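Local coordinates for sefir domain protein (Bacillus cereus F65185, PDB 5Y8E) that probably takes part in signalling through association between SEFIR domains, being a bacterial member of the STIR clan with two modes of SEFIR-SEFIR interaction, at residues E33-D37 with R38-V42; Y112-P115 with D116-S120; L124-Y128 with E129-K133; K136-E139 with R140-E144; N90-N94 with T95-K99. One frame throughout, in Å; residues are numbered along the deposited sequence. Where two conformers were deposited one is given.

Contact 1 of 5, residues E33-D37 with R38-V42; sequences EVILD and RWHGV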
# COMPACT_ATOMS: atom_id res chain seq x y z
N GLU A 33 5.47 0.65 13.12
CA GLU A 33 4.64 1.83 13.28
C GLU A 33 3.83 2.01 12.01
O GLU A 33 4.38 1.96 10.91
CB GLU A 33 5.51 3.06 13.50
CG GLU A 33 6.33 3.01 14.79
CD GLU A 33 5.46 3.13 16.02
OE1 GLU A 33 4.29 3.53 15.90
OE2 GLU A 33 5.96 2.82 17.12
N VAL A 34 2.52 2.19 12.15
CA VAL A 34 1.66 2.35 10.97
C VAL A 34 1.15 3.77 10.87
O VAL A 34 0.66 4.35 11.85
CB VAL A 34 0.48 1.33 10.95
CG1 VAL A 34 -0.47 1.63 9.80
CG2 VAL A 34 1.01 -0.08 10.83
N ILE A 35 1.31 4.34 9.67
CA ILE A 35 0.73 5.64 9.34
C ILE A 35 -0.61 5.42 8.64
O ILE A 35 -0.66 4.95 7.50
CB ILE A 35 1.67 6.45 8.41
CG1 ILE A 35 3.06 6.59 9.06
CG2 ILE A 35 1.06 7.82 8.12
CD1 ILE A 35 4.14 7.16 8.11
N LEU A 36 -1.69 5.77 9.32
CA LEU A 36 -3.05 5.53 8.82
C LEU A 36 -3.87 6.81 8.87
O LEU A 36 -3.90 7.49 9.91
CB LEU A 36 -3.74 4.43 9.65
CG LEU A 36 -5.12 3.98 9.17
CD1 LEU A 36 -5.04 3.33 7.78
CD2 LEU A 36 -5.76 3.04 10.18
N ASP A 37 -4.54 7.14 7.77
CA ASP A 37 -5.31 8.38 7.67
C ASP A 37 -6.30 8.60 8.83
O ASP A 37 -6.41 9.70 9.37
CB ASP A 37 -6.03 8.48 6.31
CG ASP A 37 -6.95 7.29 6.02
OD1 ASP A 37 -7.01 6.32 6.82
OD2 ASP A 37 -7.61 7.31 4.96
N ARG A 38 -7.00 7.55 9.23
CA ARG A 38 -8.04 7.72 10.24
C ARG A 38 -7.50 8.00 11.64
O ARG A 38 -8.15 8.69 12.43
CB ARG A 38 -8.99 6.55 10.22
CG ARG A 38 -9.66 6.43 8.86
CD ARG A 38 -10.46 5.16 8.76
NE ARG A 38 -11.58 5.16 9.68
CZ ARG A 38 -12.30 4.08 9.96
NH1 ARG A 38 -11.97 2.93 9.38
NH2 ARG A 38 -13.31 4.13 10.81
N TRP A 39 -6.29 7.52 11.91
CA TRP A 39 -5.64 7.79 13.19
C TRP A 39 -5.13 9.22 13.25
O TRP A 39 -4.88 9.76 14.33
CB TRP A 39 -4.50 6.81 13.44
CG TRP A 39 -4.97 5.41 13.76
CD1 TRP A 39 -6.22 5.05 14.19
CD2 TRP A 39 -4.21 4.20 13.67
NE1 TRP A 39 -6.28 3.68 14.38
CE2 TRP A 39 -5.06 3.14 14.06
CE3 TRP A 39 -2.90 3.91 13.30
CZ2 TRP A 39 -4.62 1.81 14.09
CZ3 TRP A 39 -2.47 2.59 13.32
CH2 TRP A 39 -3.33 1.56 13.72
N HIS A 40 -5.01 9.84 12.07
CA HIS A 40 -4.58 11.22 11.95
C HIS A 40 -5.74 12.17 11.68
O HIS A 40 -5.55 13.38 11.59
CB HIS A 40 -3.53 11.36 10.84
CG HIS A 40 -2.19 10.80 11.21
ND1 HIS A 40 -1.16 11.58 11.69
CD2 HIS A 40 -1.72 9.53 11.18
CE1 HIS A 40 -0.11 10.81 11.94
NE2 HIS A 40 -0.42 9.56 11.64
N GLY A 41 -6.94 11.61 11.55
CA GLY A 41 -8.14 12.42 11.31
C GLY A 41 -8.06 13.28 10.07
O GLY A 41 -8.50 14.44 10.06
N VAL A 42 -7.48 12.71 9.01
CA VAL A 42 -7.24 13.45 7.77
C VAL A 42 -8.55 13.96 7.14
O VAL A 42 -9.49 13.20 6.92
CB VAL A 42 -6.45 12.60 6.77
CG1 VAL A 42 -6.15 13.40 5.49
CG2 VAL A 42 -5.14 12.13 7.42

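Contact 2 of 5, residues Y112-P115 with D116-S120; sequences YFLP and DFFKS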
# COMPACT_ATOMS: atom_id res chain seq x y z
N TYR A 112 -3.54 -10.10 -11.06
CA TYR A 112 -3.70 -9.29 -9.86
C TYR A 112 -4.22 -7.90 -10.16
O TYR A 112 -3.91 -7.30 -11.20
CB TYR A 112 -2.37 -9.18 -9.12
CG TYR A 112 -1.93 -10.46 -8.46
CD1 TYR A 112 -2.86 -11.35 -7.95
CD2 TYR A 112 -0.58 -10.78 -8.35
CE1 TYR A 112 -2.47 -12.51 -7.34
CE2 TYR A 112 -0.17 -11.94 -7.75
CZ TYR A 112 -1.13 -12.81 -7.24
OH TYR A 112 -0.74 -13.98 -6.64
N PHE A 113 -5.03 -7.39 -9.24
CA PHE A 113 -5.39 -5.98 -9.26
C PHE A 113 -4.13 -5.20 -8.95
O PHE A 113 -3.64 -5.21 -7.83
CB PHE A 113 -6.49 -5.69 -8.25
CG PHE A 113 -7.81 -6.33 -8.58
CD1 PHE A 113 -8.38 -6.14 -9.83
CD2 PHE A 113 -8.46 -7.12 -7.65
CE1 PHE A 113 -9.59 -6.74 -10.14
CE2 PHE A 113 -9.67 -7.72 -7.96
CZ PHE A 113 -10.23 -7.53 -9.20
N LEU A 114 -3.59 -4.60 -10.00
CA LEU A 114 -2.39 -3.77 -9.91
C LEU A 114 -2.61 -2.63 -10.88
O LEU A 114 -3.05 -2.86 -12.01
CB LEU A 114 -1.17 -4.59 -10.32
CG LEU A 114 0.19 -4.29 -9.68
CD1 LEU A 114 0.06 -4.31 -8.18
CD2 LEU A 114 1.21 -5.32 -10.13
N PRO A 115 -2.34 -1.39 -10.45
CA PRO A 115 -2.51 -0.28 -11.40
C PRO A 115 -1.60 -0.46 -12.61
O PRO A 115 -0.52 -1.04 -12.46
CB PRO A 115 -2.09 0.94 -10.58
CG PRO A 115 -2.41 0.55 -9.17
CD PRO A 115 -2.04 -0.91 -9.09
N ASP A 116 -2.05 0.01 -13.78
CA ASP A 116 -1.35 -0.18 -15.06
C ASP A 116 0.10 0.30 -15.03
O ASP A 116 0.97 -0.28 -15.69
CB ASP A 116 -2.06 0.58 -16.18
CG ASP A 116 -3.41 -0.00 -16.54
OD1 ASP A 116 -3.59 -1.23 -16.40
OD2 ASP A 116 -4.28 0.78 -16.99
N PHE A 117 0.34 1.36 -14.28
CA PHE A 117 1.61 2.07 -14.34
C PHE A 117 2.65 1.58 -13.33
O PHE A 117 3.78 2.06 -13.33
CB PHE A 117 1.39 3.58 -14.19
CG PHE A 117 0.64 3.97 -12.96
CD1 PHE A 117 1.32 4.18 -11.77
CD2 PHE A 117 -0.73 4.15 -13.00
CE1 PHE A 117 0.63 4.54 -10.63
CE2 PHE A 117 -1.42 4.52 -11.87
CZ PHE A 117 -0.74 4.71 -10.67
N PHE A 118 2.26 0.64 -12.48
CA PHE A 118 3.21 -0.01 -11.60
C PHE A 118 4.17 -0.81 -12.48
O PHE A 118 3.75 -1.70 -13.21
CB PHE A 118 2.50 -0.90 -10.58
CG PHE A 118 1.95 -0.14 -9.40
CD1 PHE A 118 1.84 -0.75 -8.16
CD2 PHE A 118 1.53 1.18 -9.53
CE1 PHE A 118 1.33 -0.07 -7.06
CE2 PHE A 118 1.02 1.88 -8.44
CZ PHE A 118 0.92 1.25 -7.20
N LYS A 119 5.45 -0.46 -12.42
CA LYS A 119 6.42 -1.01 -13.37
C LYS A 119 6.74 -2.48 -13.15
O LYS A 119 6.75 -3.26 -14.09
CB LYS A 119 7.69 -0.15 -13.42
CG LYS A 119 7.44 1.21 -14.03
CD LYS A 119 8.62 2.13 -13.83
CE LYS A 119 8.21 3.58 -13.90
NZ LYS A 119 9.04 4.43 -13.00
N SER A 120 7.01 -2.86 -11.91
CA SER A 120 7.09 -4.28 -11.60
C SER A 120 5.68 -4.83 -11.46
O SER A 120 4.78 -4.14 -10.96
CB SER A 120 7.93 -4.56 -10.35
OG SER A 120 7.41 -3.88 -9.22

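Contact 3 of 5, residues L124-Y128 with E129-K133; sequences LGWNY and EDIDK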
# COMPACT_ATOMS: atom_id res chain seq x y z
N LEU A 124 1.76 -8.88 -3.49
CA LEU A 124 1.38 -9.99 -2.62
C LEU A 124 -0.06 -10.32 -2.93
O LEU A 124 -0.96 -9.51 -2.66
CB LEU A 124 1.54 -9.60 -1.15
CG LEU A 124 1.01 -10.60 -0.11
CD1 LEU A 124 1.72 -11.92 -0.26
CD2 LEU A 124 1.20 -10.05 1.30
N GLY A 125 -0.29 -11.48 -3.52
CA GLY A 125 -1.64 -11.95 -3.78
C GLY A 125 -2.24 -12.45 -2.48
O GLY A 125 -1.87 -13.52 -1.99
N TRP A 126 -3.16 -11.68 -1.92
CA TRP A 126 -3.77 -12.05 -0.64
C TRP A 126 -4.57 -13.35 -0.76
O TRP A 126 -5.42 -13.50 -1.64
CB TRP A 126 -4.65 -10.92 -0.12
CG TRP A 126 -4.98 -11.04 1.34
CD1 TRP A 126 -6.17 -11.45 1.88
CD2 TRP A 126 -4.12 -10.75 2.44
NE1 TRP A 126 -6.10 -11.43 3.26
CE2 TRP A 126 -4.85 -11.01 3.63
CE3 TRP A 126 -2.80 -10.30 2.54
CZ2 TRP A 126 -4.29 -10.82 4.90
CZ3 TRP A 126 -2.25 -10.12 3.80
CH2 TRP A 126 -3.00 -10.38 4.96
N ASN A 127 -4.29 -14.29 0.13
CA ASN A 127 -5.00 -15.56 0.12
C ASN A 127 -5.99 -15.60 1.28
O ASN A 127 -5.61 -15.82 2.43
CB ASN A 127 -4.01 -16.73 0.21
CG ASN A 127 -4.69 -18.08 0.02
OD1 ASN A 127 -5.92 -18.16 -0.03
ND2 ASN A 127 -3.90 -19.14 -0.07
N TYR A 128 -7.26 -15.38 0.97
CA TYR A 128 -8.30 -15.36 2.00
C TYR A 128 -8.51 -16.73 2.64
O TYR A 128 -9.10 -16.83 3.71
CB TYR A 128 -9.62 -14.83 1.44
CG TYR A 128 -9.61 -13.35 1.12
CD1 TYR A 128 -9.75 -12.40 2.13
CD2 TYR A 128 -9.46 -12.89 -0.18
CE1 TYR A 128 -9.75 -11.05 1.85
CE2 TYR A 128 -9.46 -11.54 -0.48
CZ TYR A 128 -9.61 -10.62 0.54
OH TYR A 128 -9.61 -9.27 0.26
N GLU A 129 -8.02 -17.78 1.97
CA GLU A 129 -8.14 -19.14 2.49
C GLU A 129 -6.94 -19.56 3.32
O GLU A 129 -6.91 -20.66 3.88
CB GLU A 129 -8.35 -20.13 1.34
CG GLU A 129 -9.39 -19.68 0.32
CD GLU A 129 -10.74 -19.32 0.95
OE1 GLU A 129 -11.21 -20.04 1.85
OE2 GLU A 129 -11.33 -18.30 0.52
N ASP A 130 -5.93 -18.70 3.39
CA ASP A 130 -4.78 -18.93 4.25
C ASP A 130 -4.23 -17.58 4.68
O ASP A 130 -3.15 -17.15 4.25
CB ASP A 130 -3.71 -19.77 3.53
CG ASP A 130 -2.69 -20.38 4.48
OD1 ASP A 130 -2.59 -19.92 5.64
OD2 ASP A 130 -1.98 -21.31 4.06
N ILE A 131 -5.00 -16.89 5.53
CA ILE A 131 -4.62 -15.56 6.01
C ILE A 131 -3.27 -15.57 6.74
O ILE A 131 -2.46 -14.66 6.55
CB ILE A 131 -5.73 -14.95 6.90
CG1 ILE A 131 -6.98 -14.69 6.06
CG2 ILE A 131 -5.26 -13.66 7.55
CD1 ILE A 131 -8.27 -14.70 6.86
N ASP A 132 -3.02 -16.59 7.56
CA ASP A 132 -1.76 -16.65 8.30
C ASP A 132 -0.55 -16.65 7.36
O ASP A 132 0.45 -15.97 7.61
CB ASP A 132 -1.71 -17.85 9.25
CG ASP A 132 -2.64 -17.69 10.44
OD1 ASP A 132 -3.04 -16.55 10.76
OD2 ASP A 132 -2.95 -18.72 11.07
N LYS A 133 -0.65 -17.40 6.26
CA LYS A 133 0.44 -17.45 5.29
C LYS A 133 0.64 -16.11 4.59
O LYS A 133 1.77 -15.64 4.44
CB LYS A 133 0.18 -18.55 4.26
CG LYS A 133 1.30 -18.72 3.24
CD LYS A 133 1.09 -20.00 2.43
CE LYS A 133 2.10 -20.13 1.30
NZ LYS A 133 1.86 -19.12 0.24
O HOH W 1 -1.12 -18.03 -0.79

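Contact 4 of 5, residues K136-E139 with R140-E144; sequences KELE and RLIWE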
# COMPACT_ATOMS: atom_id res chain seq x y z
N LYS A 136 2.07 -13.61 7.15
CA LYS A 136 3.47 -13.92 7.40
C LYS A 136 4.35 -13.36 6.29
O LYS A 136 5.42 -12.81 6.55
CB LYS A 136 3.65 -15.44 7.51
CG LYS A 136 5.08 -15.90 7.77
CD LYS A 136 5.12 -17.43 7.83
CE LYS A 136 6.52 -17.96 8.06
NZ LYS A 136 7.43 -17.65 6.92
N GLU A 137 3.89 -13.49 5.04
CA GLU A 137 4.67 -12.99 3.92
C GLU A 137 4.68 -11.46 3.89
O GLU A 137 5.71 -10.85 3.59
CB GLU A 137 4.16 -13.55 2.59
CG GLU A 137 4.89 -12.99 1.36
CD GLU A 137 6.35 -13.42 1.23
OE1 GLU A 137 6.87 -14.15 2.10
OE2 GLU A 137 6.99 -13.01 0.24
N LEU A 138 3.55 -10.84 4.23
CA LEU A 138 3.49 -9.38 4.31
C LEU A 138 4.50 -8.87 5.34
O LEU A 138 5.23 -7.90 5.10
CB LEU A 138 2.09 -8.91 4.69
CG LEU A 138 1.93 -7.42 5.02
CD1 LEU A 138 2.30 -6.53 3.84
CD2 LEU A 138 0.50 -7.14 5.46
N GLU A 139 4.53 -9.54 6.49
CA GLU A 139 5.44 -9.19 7.57
C GLU A 139 6.89 -9.32 7.13
O GLU A 139 7.72 -8.44 7.40
CB GLU A 139 5.13 -10.09 8.76
CG GLU A 139 5.95 -9.84 9.99
CD GLU A 139 5.60 -10.83 11.07
OE1 GLU A 139 4.85 -10.45 12.00
OE2 GLU A 139 6.06 -11.98 10.98
N ARG A 140 7.20 -10.42 6.43
CA ARG A 140 8.55 -10.62 5.88
C ARG A 140 8.95 -9.49 4.95
O ARG A 140 10.05 -8.95 5.05
CB ARG A 140 8.62 -11.96 5.13
CG ARG A 140 10.04 -12.34 4.73
CD ARG A 140 10.11 -13.52 3.77
NE ARG A 140 9.56 -13.19 2.45
CZ ARG A 140 10.22 -12.50 1.52
NH1 ARG A 140 11.45 -12.06 1.77
NH2 ARG A 140 9.66 -12.24 0.35
N LEU A 141 8.05 -9.13 4.03
CA LEU A 141 8.33 -8.07 3.05
C LEU A 141 8.55 -6.71 3.72
O LEU A 141 9.39 -5.92 3.29
CB LEU A 141 7.19 -7.99 2.04
CG LEU A 141 7.09 -9.17 1.06
CD1 LEU A 141 5.74 -9.18 0.38
CD2 LEU A 141 8.22 -9.08 0.04
N ILE A 142 7.78 -6.45 4.77
CA ILE A 142 7.91 -5.19 5.51
C ILE A 142 9.28 -5.06 6.17
O ILE A 142 9.92 -4.00 6.09
CB ILE A 142 6.77 -5.03 6.54
CG1 ILE A 142 5.48 -4.59 5.83
CG2 ILE A 142 7.15 -4.02 7.63
CD1 ILE A 142 4.22 -4.71 6.68
N TRP A 143 9.76 -6.14 6.78
CA TRP A 143 11.04 -6.13 7.49
C TRP A 143 12.25 -6.33 6.58
O TRP A 143 13.39 -6.13 6.99
CB TRP A 143 11.02 -7.16 8.63
CG TRP A 143 10.26 -6.67 9.83
CD1 TRP A 143 8.92 -6.80 10.07
CD2 TRP A 143 10.80 -5.95 10.94
NE1 TRP A 143 8.60 -6.21 11.28
CE2 TRP A 143 9.74 -5.69 11.83
CE3 TRP A 143 12.09 -5.52 11.28
CZ2 TRP A 143 9.93 -5.00 13.03
CZ3 TRP A 143 12.27 -4.84 12.46
CH2 TRP A 143 11.20 -4.59 13.33
N GLU A 144 12.01 -6.74 5.35
CA GLU A 144 13.08 -6.90 4.38
C GLU A 144 13.66 -5.54 3.98
O GLU A 144 12.93 -4.55 3.91
CB GLU A 144 12.54 -7.63 3.15
CG GLU A 144 13.57 -8.00 2.10
CD GLU A 144 12.92 -8.53 0.84
OE1 GLU A 144 11.86 -7.99 0.43
OE2 GLU A 144 13.47 -9.49 0.25

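Contact 5 of 5, residues N90-N94 with T95-K99; sequences NIYNN and TKQEK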
# COMPACT_ATOMS: atom_id res chain seq x y z
N ASN A 90 2.85 9.93 -11.28
CA ASN A 90 3.89 10.87 -10.87
C ASN A 90 4.48 10.57 -9.49
O ASN A 90 5.69 10.64 -9.29
CB ASN A 90 3.37 12.31 -10.91
CG ASN A 90 4.47 13.32 -10.74
OD1 ASN A 90 4.54 14.02 -9.73
ND2 ASN A 90 5.36 13.37 -11.71
N ILE A 91 3.61 10.23 -8.54
CA ILE A 91 4.07 9.89 -7.20
C ILE A 91 4.86 8.59 -7.25
O ILE A 91 5.95 8.49 -6.67
CB ILE A 91 2.90 9.79 -6.20
CG1 ILE A 91 2.31 11.17 -5.93
CG2 ILE A 91 3.36 9.15 -4.89
CD1 ILE A 91 1.00 11.13 -5.18
N TYR A 92 4.32 7.59 -7.95
CA TYR A 92 4.99 6.29 -8.08
C TYR A 92 6.37 6.45 -8.69
O TYR A 92 7.35 5.85 -8.22
CB TYR A 92 4.15 5.36 -8.96
CG TYR A 92 4.70 3.96 -9.07
CD1 TYR A 92 4.44 3.02 -8.08
CD2 TYR A 92 5.48 3.57 -10.15
CE1 TYR A 92 4.92 1.74 -8.16
CE2 TYR A 92 5.98 2.28 -10.24
CZ TYR A 92 5.70 1.37 -9.24
OH TYR A 92 6.18 0.09 -9.31
N ASN A 93 6.46 7.26 -9.74
CA ASN A 93 7.71 7.42 -10.48
C ASN A 93 8.79 8.09 -9.66
O ASN A 93 9.98 7.80 -9.82
CB ASN A 93 7.47 8.21 -11.77
CG ASN A 93 6.70 7.43 -12.82
OD1 ASN A 93 6.68 6.20 -12.79
ND2 ASN A 93 6.09 8.14 -13.75
N ASN A 94 8.38 9.01 -8.79
CA ASN A 94 9.31 9.77 -7.96
C ASN A 94 9.65 9.10 -6.64
O ASN A 94 10.33 9.68 -5.80
CB ASN A 94 8.74 11.16 -7.67
CG ASN A 94 9.00 12.13 -8.80
OD1 ASN A 94 10.11 12.64 -8.95
ND2 ASN A 94 7.98 12.38 -9.61
N THR A 95 9.17 7.87 -6.47
CA THR A 95 9.43 7.11 -5.25
C THR A 95 10.24 5.88 -5.59
O THR A 95 10.00 5.24 -6.62
CB THR A 95 8.10 6.70 -4.58
OG1 THR A 95 7.32 7.88 -4.33
CG2 THR A 95 8.36 5.97 -3.27
N LYS A 96 11.23 5.55 -4.76
CA LYS A 96 11.99 4.32 -4.96
C LYS A 96 11.03 3.13 -4.98
O LYS A 96 10.19 2.99 -4.09
CB LYS A 96 13.04 4.13 -3.87
CG LYS A 96 14.18 5.13 -3.93
CD LYS A 96 15.28 4.75 -2.94
CE LYS A 96 16.51 5.63 -3.10
NZ LYS A 96 16.18 7.08 -3.01
N GLN A 97 11.16 2.29 -6.01
CA GLN A 97 10.25 1.16 -6.23
C GLN A 97 10.18 0.25 -5.01
O GLN A 97 9.12 -0.27 -4.66
CB GLN A 97 10.71 0.32 -7.42
CG GLN A 97 10.78 1.05 -8.74
CD GLN A 97 11.12 0.12 -9.89
OE1 GLN A 97 10.49 -0.93 -10.06
NE2 GLN A 97 12.11 0.50 -10.69
N GLU A 98 11.34 0.07 -4.39
CA GLU A 98 11.50 -0.84 -3.26
C GLU A 98 10.63 -0.45 -2.06
O GLU A 98 10.42 -1.27 -1.17
CB GLU A 98 12.98 -0.91 -2.86
CG GLU A 98 13.88 -1.60 -3.88
CD GLU A 98 14.23 -0.73 -5.09
OE1 GLU A 98 13.93 0.48 -5.09
OE2 GLU A 98 14.84 -1.28 -6.04
N LYS A 99 10.13 0.78 -2.04
CA LYS A 99 9.24 1.17 -0.94
C LYS A 99 7.88 0.50 -1.01
O LYS A 99 7.26 0.26 0.03
CB LYS A 99 9.01 2.69 -0.92
CG LYS A 99 10.08 3.48 -0.20
CD LYS A 99 9.49 4.77 0.38
CE LYS A 99 10.59 5.69 0.82
NZ LYS A 99 10.07 6.91 1.47

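Contact 1 of 5, residues E33-D37 with R38-V42
The carbonyl oxygen Asp-37 O is gripped by two backbone amides in a Schellman-type turn that follows edge strand 33-35 of the SEFIR domain, which runs parallel to strand 3-7. Val-42 N donates to Asp-37 O over 3.2 Å in a nearly straight bond (173°), while His-40 N reaches the same oxygen at 3.0 Å in a more bent one; the two donors come from opposite faces of the carbonyl plane. Inside that loop Gly-41, at positive phi, sends its N weakly to Arg-38 O. One residue before Asp-37, Leu-36 O accepts weak bonds from the amides of Trp-39 and His-40. The Asp-37 carboxylate curls back on its own chain, CG lying between the backbone N and the carbonyl carbon (chi1 57°), and OD1 takes a weak bond from Arg-38 N. Its stronger partners lie in the loop after strand 3-7: Tyr-8 OH bonds to OD1 and Trp-10 NE1 to OD2, tying the turn to that loop. Trp-39 folds back along the strand. Leu-36 CD2 sits over its six-membered ring, 4.0 Å from the centroid and 15° off the normal, a CH-pi contact, and Leu-36 CB packs on CE3. Val-34 CB touches Trp-39 CZ3, and Val-34 O lies at the indole edge. Ala-23 and Asn-24 of helix 13-29 also touch this indole. His-40 turns the other way, toward Phe-50 of helix 47-57, presenting its edge to the carbonyl just past the strand, with CD2 3.2 Å from Leu-36 O.

Contact 2 of 5, residues Y112-P115 with D116-S120
Pro-115 and Phe-118 are the ends of a type I beta turn in the loop joining strands 111-112 and 124-125 of the SEFIR domain. Its hydrogen bond runs from Phe-118 N to Pro-115 O at 3.2 Å, with the donor above the carbonyl plane; Arg-121 NH2 also bonds to Pro-115 O and to Phe-118 O, bracing the turn from three residues past its end. Asp-116 N, within the turn, is held by Asn-74 OD1 of helix 67-75. The CH-pi contacts centre on the proline. Its CD stands 3.9 Å from the Phe-118 centroid, 4° off the ring normal, so the pyrrolidine lies over the middle of that face. Phe-117 is met differently: with CG between its backbone N and carbonyl carbon (chi1 55°), it brings a face to Pro-115 CB, which is offset toward the rim and 4.2 Å from the centroid. Purely apolar packing adds Leu-114, which in one of its two conformers lies against Phe-118. Tyr-92 of helix 89-93 stacks on the Phe-118 ring. The phenylalanines thus carry the turn onto that helix, while Pro-115 rests on Ala-73 and Asn-74 of helix 67-75; Pro-115 CG lies 3.8 Å from Phe-118 CE2.

Contact 3 of 5, residues L124-Y128 with E129-K133
Asn-127 lays its amide across the turn that leads into helix 131-143, crossing the side chain of Glu-129 at about a right angle. With CG anti to the backbone N (chi1 -172°), its OD1 reaches forward to accept from Glu-129 N at 2.9 Å, an Asx-turn bond in which the donor stands above the amide plane. Asn-127 O accepts from Asp-130 N at 3.1 Å, closing a type I beta turn, so Asn-127 holds the amides two and three residues on. The Asp-130 carboxylate is turned 65° from the Asn-127 amide, and its CB passes 3.7 Å from ND2. As N-cap, Asp-130 sends OD1 to Lys-133 N over 3.2 Å, met from above the carboxylate plane. A water accepts from Asn-127 ND2 at 3.1 Å and, weakly, from Lys-133 NZ, joining the loop to the helix's first turn. On the apolar side Ile-131 crosses Trp-126 obliquely, CG2 4.0 Å from CZ2. Trp-126 in turn points its CD1 edge at the middle of the Tyr-128 face, 3.5 Å above that ring. The segment thus links strand 124-125, bonded to strand 100-108, to the last helix: Trp-126 packs on Ile-103 and Leu-105 of that strand and meets Trp-18 of helix 13-29 edge to face, while its neighbour Asn-127 is tied by N to Ser-134 OG in the first turn of helix 131-143.

Contact 4 of 5, residues K136-E139 with R140-E144
An i to i+3 salt bridge marks the outer side of the last helix, 131-143, where Glu-137 and Arg-140 lie side by side and point the same way. Arg-140 grips the carboxylate side-on with two nitrogens: NE to OE1 at 2.9 Å and NH2 to OE2 at 2.8 Å, both nearly straight. The oxygens lie close to the guanidinium plane, yet the two flat groups are turned 40° apart, so the arginine meets the carboxylate obliquely. Glu-137 achieves this by bending at chi2 (68°), which folds its acid along the helix. Glu-144 adds a long bridge to Arg-140 NH1, making a three-residue network with a second acid beside the arginine. On the inward side Leu-138 CD1 packs on Ile-142 CD1 at 3.9 Å, one turn apart, and both rest on Leu-62 and Ile-101 of the sheet. Trp-143 brings its ring edge to Glu-139 O, CD1 3.4 Å away, with its NE1 bonded to Ser-30 O; Glu-139 OE1 takes the Ser-30 hydroxyl. The i to i+4 backbone bonds, such as Leu-141 N to Glu-137 O at 2.9 Å, run through to Trp-143. Apolar residues toward the strands and a charged network on the outer face are the pattern of an amphipathic helix covering a sheet.

Contact 5 of 5, residues N90-N94 with T95-K99
Helix 89-93 ends at Asn-94, the first residue to leave helical angles, and the chain turns out of it through Thr-95 N, which bonds to Tyr-92 O at 3.2 Å from above the carbonyl plane. The side chain of Thr-95 then takes up the last turn's carbonyl: OG1 donates to Ile-91 O at 2.8 Å, the donor tilted 32° from the carbonyl plane. With OG1 anti to its own carbonyl carbon (chi1 -57°), the hydroxyl lies alongside the Ile-91 side chain, both pointing the same way, and CG2 of that isoleucine comes 4.2 Å from OG1. Asn-94 does the same for the preceding carbonyl: ND2 reaches Asn-90 O at 2.9 Å in a fairly straight bond (163°), the oxygen near the Asn-94 amide plane, while Asn-94 N bonds to the same oxygen from the opposite face. Two side chains thus satisfy carbonyls at the helix's C-terminal end, a case of side-chain capping. Beyond Thr-95 the chain enters a short 3-10 segment, 97-99, where Lys-99 N bonds to Lys-96 O. Helix 47-57 lies along this exit: Ile-91 packs on Phe-48, Met-51 and Ile-55, and Thr-95 also touches Ile-55. Lys-99 NZ bonds to Ile-55 O and Ala-58 O, tying the chain to the end of helix 47-57 and just beyond; its backbone pairs with Val-61 of strand 60-65, while the Tyr-92 ring stacks on Phe-100.

How the contacts relate
The contacts are local turns, caps and helix segments spread along one chain, several of them touching. Contacts 2 and 5 form one cluster, their centres 13 Å apart: Lys-119 N lies 3.2 Å from Tyr-92 OH and Phe-118 CE2 3.6 Å from Tyr-92 CD1. Contacts 3 and 4 share helix 131-143, also with centres 13 Å apart, and Leu-124 CD2 packs 3.7 Å from Leu-138 CB. Contacts 2 and 3 meet where Tyr-112 CZ touches Gly-125 CA at 3.6 Å. Contact 1 touches none of the others; its nearest atoms come to about 7 Å from contact 4, while contact 2 lies across the chain's centre, 25 Å away between centres.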